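Purine-binding protein BAB2_0673 (Brucella melitensis biovar Abortus, PDB 3S99) binds adenine and probably other purines such as guanine, and may deliver them to an ABC-type uptake system. Local coordinates at residues Phe170-Gly173 and Ala174-Val177; Gly256-Tyr259 and Ile260-Lys264. All coordinates share one frame; numbering follows the deposited sequence.

Contact 1: residues Phe170-Gly173 and Ala174-Val177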
# COMPACT_ATOMS: atom_id res chain seq x y z
N PHE A 170 8.58 -8.67 -1.89
CA PHE A 170 7.90 -9.81 -2.50
C PHE A 170 8.89 -10.87 -3.02
O PHE A 170 8.75 -12.06 -2.75
CB PHE A 170 6.98 -9.30 -3.61
CG PHE A 170 6.23 -10.38 -4.33
CD1 PHE A 170 5.13 -10.99 -3.75
CD2 PHE A 170 6.59 -10.76 -5.62
CE1 PHE A 170 4.43 -11.98 -4.42
CE2 PHE A 170 5.89 -11.77 -6.29
CZ PHE A 170 4.82 -12.36 -5.71
N MET A 171 9.93 -10.40 -3.72
CA MET A 171 10.95 -11.27 -4.26
C MET A 171 11.73 -11.98 -3.12
O MET A 171 11.98 -13.21 -3.18
CB MET A 171 11.91 -10.45 -5.16
CG MET A 171 12.98 -11.24 -5.88
SD MET A 171 12.40 -12.57 -7.03
CE MET A 171 10.95 -11.75 -7.68
N LEU A 172 12.11 -11.23 -2.09
CA LEU A 172 12.86 -11.82 -0.97
C LEU A 172 12.02 -12.91 -0.29
O LEU A 172 12.55 -13.96 0.07
CB LEU A 172 13.28 -10.75 0.06
CG LEU A 172 14.35 -9.76 -0.44
CD1 LEU A 172 14.55 -8.56 0.52
CD2 LEU A 172 15.68 -10.47 -0.60
N GLY A 173 10.73 -12.64 -0.09
CA GLY A 173 9.80 -13.64 0.44
C GLY A 173 9.77 -14.90 -0.42
O GLY A 173 9.96 -16.02 0.08
N ALA A 174 9.56 -14.71 -1.72
CA ALA A 174 9.55 -15.85 -2.66
C ALA A 174 10.87 -16.61 -2.61
O ALA A 174 10.87 -17.85 -2.61
CB ALA A 174 9.28 -15.38 -4.06
N GLN A 175 11.99 -15.88 -2.58
CA GLN A 175 13.31 -16.48 -2.58
C GLN A 175 13.64 -17.22 -1.30
O GLN A 175 14.59 -17.97 -1.31
CB GLN A 175 14.41 -15.44 -2.84
CG GLN A 175 14.43 -14.88 -4.24
CD GLN A 175 15.42 -13.73 -4.41
OE1 GLN A 175 15.87 -13.11 -3.41
NE2 GLN A 175 15.80 -13.45 -5.66
N SER A 176 12.86 -17.05 -0.23
CA SER A 176 13.04 -17.87 0.97
C SER A 176 12.41 -19.25 0.82
O SER A 176 12.45 -20.04 1.75
CB SER A 176 12.40 -17.20 2.18
OG SER A 176 11.00 -17.27 2.07
N VAL A 177 11.77 -19.49 -0.32
CA VAL A 177 11.22 -20.80 -0.69
C VAL A 177 11.86 -21.30 -1.98
O VAL A 177 12.44 -22.40 -2.01
CB VAL A 177 9.72 -20.73 -0.87
CG1 VAL A 177 9.19 -22.08 -1.32
CG2 VAL A 177 9.06 -20.27 0.46

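Contact 2: residues Gly256-Tyr259 and Ile260-Lys264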
# COMPACT_ATOMS: atom_id res chain seq x y z
N GLY A 256 -8.68 2.96 9.78
CA GLY A 256 -9.78 3.45 10.62
C GLY A 256 -9.40 3.86 12.03
O GLY A 256 -9.74 4.95 12.47
N PRO A 257 -8.71 2.97 12.76
CA PRO A 257 -8.30 3.35 14.11
C PRO A 257 -7.42 4.59 14.14
O PRO A 257 -7.57 5.42 15.02
CB PRO A 257 -7.56 2.10 14.62
CG PRO A 257 -8.29 0.93 13.85
CD PRO A 257 -8.50 1.53 12.48
N TYR A 258 -6.55 4.74 13.15
CA TYR A 258 -5.69 5.91 13.06
C TYR A 258 -6.51 7.17 12.82
O TYR A 258 -6.34 8.20 13.51
CB TYR A 258 -4.63 5.72 11.94
CG TYR A 258 -3.70 6.92 11.84
CD1 TYR A 258 -2.72 7.13 12.80
CD2 TYR A 258 -3.82 7.85 10.82
CE1 TYR A 258 -1.89 8.23 12.77
CE2 TYR A 258 -2.97 8.98 10.77
CZ TYR A 258 -2.02 9.16 11.76
OH TYR A 258 -1.15 10.22 11.76
N TYR A 259 -7.45 7.10 11.89
CA TYR A 259 -8.31 8.26 11.59
C TYR A 259 -9.14 8.67 12.81
O TYR A 259 -9.30 9.83 13.11
CB TYR A 259 -9.22 7.95 10.40
CG TYR A 259 -8.49 7.85 9.06
CD1 TYR A 259 -7.12 8.17 8.94
CD2 TYR A 259 -9.16 7.48 7.90
CE1 TYR A 259 -6.47 8.09 7.74
CE2 TYR A 259 -8.49 7.42 6.66
CZ TYR A 259 -7.16 7.73 6.60
OH TYR A 259 -6.50 7.67 5.41
N ILE A 260 -9.66 7.69 13.53
CA ILE A 260 -10.43 7.98 14.73
C ILE A 260 -9.52 8.66 15.77
O ILE A 260 -9.89 9.67 16.34
CB ILE A 260 -11.09 6.70 15.27
CG1 ILE A 260 -12.23 6.27 14.32
CG2 ILE A 260 -11.64 6.92 16.72
CD1 ILE A 260 -12.62 4.81 14.40
N ASP A 261 -8.33 8.10 16.01
CA ASP A 261 -7.41 8.66 17.03
C ASP A 261 -7.07 10.14 16.74
O ASP A 261 -7.17 10.98 17.61
CB ASP A 261 -6.13 7.82 17.13
CG ASP A 261 -5.12 8.41 18.11
OD1 ASP A 261 -5.42 8.43 19.31
OD2 ASP A 261 -4.04 8.88 17.67
N ARG A 262 -6.73 10.44 15.49
CA ARG A 262 -6.38 11.80 15.09
C ARG A 262 -7.55 12.76 15.14
O ARG A 262 -7.36 13.91 15.52
CB ARG A 262 -5.75 11.79 13.68
CG ARG A 262 -4.55 10.87 13.56
CD ARG A 262 -3.47 11.12 14.63
NE ARG A 262 -2.67 12.32 14.34
CZ ARG A 262 -1.93 12.96 15.23
NH1 ARG A 262 -1.92 12.57 16.48
NH2 ARG A 262 -1.20 14.01 14.86
N ALA A 263 -8.76 12.30 14.79
CA ALA A 263 -9.96 13.15 14.92
C ALA A 263 -10.25 13.44 16.39
O ALA A 263 -10.55 14.60 16.75
CB ALA A 263 -11.17 12.49 14.26
N LYS A 264 -10.10 12.42 17.24
CA LYS A 264 -10.22 12.59 18.69
C LYS A 264 -9.20 13.61 19.22
O LYS A 264 -9.53 14.46 20.05
CB LYS A 264 -10.00 11.26 19.41
CG LYS A 264 -11.23 10.35 19.47
CD LYS A 264 -10.85 8.99 20.04
CE LYS A 264 -12.05 8.07 20.12
NZ LYS A 264 -11.75 6.87 20.91

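Contact 1: residues Phe170-Gly173 and Ala174-Val177
Ala174 N and Gln175 N close alpha-helical bonds to Phe170 O and Met171 O, the second at 2.7 Å, whereas Ser176 N reaches Leu172 O only weakly, its N-H bent to 124°, and bonds also to Gly173 O at 3.1 Å. The i-to-i+4 pattern thus gives way to i-to-i+3, repeated where Val177 N meets Ala174 O at 3.0 Å. Gly173 O takes two donors: Ser176 OG lies 2.6 Å from it, in the carbonyl plane on a lone pair, while Ser176 N stands well above that plane. The hydroxyl gets there because OG sits between the backbone N and the carbonyl carbon of its own residue (chi1 72°). This is the C-terminal end of the helix in the beta-alpha-beta unit of strand 151-156, helix 161-175 and strand 182-187. On another side of the turn, Gln175 runs extended beyond CG over the bent Met171 chain, with Gln175 NE2 3.6 Å from Met171 CG; that amide nitrogen is hydrogen-bonded to Ala348 O. Leu172 CD2 lies 3.9 Å from Gln175 OE1. Phe170 turns inward, its ring edge-to-face with Tyr154, and Met171 packs on Val183 and Val350.

Contact 2: residues Gly256-Tyr259 and Ile260-Lys264
Ile260 N bonds to Gly256 O at 2.9 Å, the shortest polar bond across this first part of the helix, with an N-H angle of 165°. The CG1 branch of Ile260 lies beside its own backbone N, and Ile260 CD1 rests 3.5 Å from the same Gly256 O. Further along, one helical turn brings Tyr258 and Arg262 together, Arg262 N bonding to Tyr258 O at 3.0 Å. Tyr258 CG lies anti to the backbone N (chi1 -179°), which swings the ring alongside the arginine chain. Arg262 CG then makes a CH-pi contact over one ring face, 3.7 Å from the centroid of Tyr258 and displaced toward the rim on the CZ side, 3.5 Å from Tyr258 CZ. Bends at chi2 and chi3 carry the guanidinium on past the phenol, its plane 22° from that of the ring. Tyr258 OH and Arg262 NE share the carboxylate of Glu114 on strand 112-116, the first by a hydrogen bond to OE1 and the second by a salt bridge to OE2, while Arg262 NH2 bonds to Lys272 O and Trp271 adds a cation-pi contact, so several partners fix the rotation of the guanidinium.

Tyr259 OH is hydrogen-bonded to Tyr128 OH and His46 ND1; its side chain lies about 7 Å from that of the adenine-binding Trp42. Helix 256-268 follows strand 247-253 of the mixed sheet, yet it packs beside the other, parallel sheet: Tyr259, Ile260 and Ala263 rest on helix 42-57, while the Tyr258 ring meets that of Tyr128 on strand 125-130.

How the contacts relate
Contact 1 comes first along the chain, near the C-terminal end of helix 161-175, and contact 2 follows in the opening turns of helix 256-268. Their centres are 34 Å apart on opposite sides of the chain's centre, and their nearest atoms are about 23 Å apart. Residues 170-177 flank the mixed sheet through strands 151-156 and 182-187; residues 256-264 flank the parallel sheet. The two sheets are the cores of the two lobes of a periplasmic-binding-protein fold, with adenine held between them. Contact 2 is closer to that ligand, Tyr259 lying about 10 Å from it, whereas contact 1 lies on a helix of the other lobe, away from the annotated sites.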